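Local coordinates for ferredoxin-like protein (Thermotoga maritima, PDB 7KOE) that probably relays electrons between flavin and quinone partners through two iron-sulfur clusters as a subunit of a flavin-containing electron transfer complex, at residues C42-V46 with G60-C64. Sequence-based numbering, arbitrary orientation.
With SF4 (iron/sulfur cluster), chain M.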
# COMPACT_ATOMS: atom_id res chain seq x y z
N CYS D 42 34.06 -21.16 6.63
CA CYS D 42 33.64 -21.25 5.21
C CYS D 42 32.16 -20.87 5.10
O CYS D 42 31.32 -21.57 5.69
CB CYS D 42 33.86 -22.62 4.59
SG CYS D 42 33.69 -22.59 2.78
N PRO D 43 31.83 -19.77 4.39
CA PRO D 43 30.45 -19.29 4.25
C PRO D 43 29.54 -20.22 3.48
O PRO D 43 28.34 -19.94 3.39
CB PRO D 43 30.63 -17.97 3.49
CG PRO D 43 31.89 -18.13 2.79
CD PRO D 43 32.77 -18.88 3.70
N ALA D 44 30.04 -21.32 2.92
CA ALA D 44 29.24 -22.20 2.08
C ALA D 44 29.28 -23.64 2.54
O ALA D 44 28.77 -24.51 1.82
CB ALA D 44 29.69 -22.10 0.63
N ASP D 45 29.87 -23.91 3.71
CA ASP D 45 30.03 -25.24 4.30
C ASP D 45 30.70 -26.22 3.35
O ASP D 45 30.28 -27.38 3.26
CB ASP D 45 28.69 -25.80 4.77
CG ASP D 45 28.43 -25.54 6.23
OD1 ASP D 45 29.40 -25.60 7.02
OD2 ASP D 45 27.27 -25.29 6.60
N VAL D 46 31.71 -25.75 2.63
CA VAL D 46 32.40 -26.59 1.66
C VAL D 46 33.23 -27.64 2.39
O VAL D 46 33.18 -28.83 2.06
CB VAL D 46 33.27 -25.72 0.73
CG1 VAL D 46 34.31 -26.55 0.03
CG2 VAL D 46 32.40 -25.01 -0.27
N GLY D 60 29.67 -26.05 -4.11
CA GLY D 60 29.02 -24.90 -3.51
C GLY D 60 29.91 -23.73 -3.21
O GLY D 60 29.45 -22.79 -2.56
N CYS D 61 31.17 -23.81 -3.64
CA CYS D 61 32.14 -22.73 -3.37
C CYS D 61 31.66 -21.42 -3.97
O CYS D 61 31.33 -21.39 -5.17
CB CYS D 61 33.52 -23.08 -3.92
SG CYS D 61 34.79 -21.91 -3.38
N LEU D 62 31.62 -20.38 -3.14
CA LEU D 62 31.25 -19.02 -3.52
C LEU D 62 32.44 -18.20 -3.97
O LEU D 62 32.28 -16.99 -4.18
CB LEU D 62 30.55 -18.33 -2.35
CG LEU D 62 29.22 -18.93 -1.93
CD1 LEU D 62 28.92 -18.57 -0.52
CD2 LEU D 62 28.11 -18.43 -2.82
N GLU D 63 33.62 -18.82 -4.09
CA GLU D 63 34.83 -18.24 -4.66
C GLU D 63 35.31 -17.01 -3.90
O GLU D 63 35.92 -16.11 -4.47
CB GLU D 63 34.66 -17.90 -6.14
CG GLU D 63 34.07 -18.98 -6.98
CD GLU D 63 33.87 -18.51 -8.40
OE1 GLU D 63 34.31 -17.39 -8.72
OE2 GLU D 63 33.27 -19.24 -9.19
N CYS D 64 34.92 -16.92 -2.62
CA CYS D 64 35.31 -15.75 -1.80
C CYS D 64 36.82 -15.76 -1.61
O CYS D 64 37.46 -14.74 -1.94
CB CYS D 64 34.60 -15.75 -0.45
SG CYS D 64 34.58 -17.37 0.35
FE1 SF4 M . 34.64 -21.61 -1.65
FE2 SF4 M . 34.75 -19.10 0.03
FE3 SF4 M . 36.98 -21.13 0.20
FE4 SF4 M . 34.26 -21.77 1.34
S1 SF4 M . 35.67 -20.20 1.61
S2 SF4 M . 35.56 -22.71 -0.07
S3 SF4 M . 33.34 -20.68 -0.24
S4 SF4 M . 36.06 -20.03 -1.38
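Pro43, Ala44 and Leu62 bury the most surface where 42-46 meets 60-64, and the [4Fe-4S] cluster fills the space on one flank of their packing. The ring of Pro43 reaches over by its CG, 3.7 Å from Cys64 SG, while its CD faces inorganic sulfide S1. The methyl CB of Ala44 lies 3.8 Å from Leu62 CD1 and also rests against the carbonyl oxygen of Gly60. Leu62 holds CG anti to its own carbonyl carbon (chi1 -65°), which carries CD1 across to Ala44 CB and, more loosely, to Pro43 CB at 4.4 Å. Val46 CG2 packs on the backbone of Cys61, 3.8 Å from its N, while Val46 CB borders sulfide S2.

No hydrogen bond joins the segments; apolar packing and shared metal ligation do. Cys42 SG binds FE4, whereas Cys61 SG and Cys64 SG bind FE1 and FE2. The thiolate of Cys64 is set between its backbone N and carbonyl carbon (chi1 44°), where it meets both FE2 and Pro43 CG. A type I turn from Cys42 to Asp45 shapes one side. On the other, Glu63 N donates to Cys61 SG at 3.4 Å, which probably helps stabilise the charge on the thiolate. Cys61 and Cys64 belong to the Cys-x-x-Cys-x-x-Cys run of a ferredoxin-type site, completed by Cys67.

Gly60 also touches FAD, and its O accepts a hydrogen bond from Tyr12. In the fold, the turn links helix 37-40 to strand 47-50, while the loop containing 60-64 leads from strand 53-56 into helix 66-70; Leu7 of helix 3-7 covers Ala44, and Leu21 of strand 21-22 packs on Val46 and Cys61.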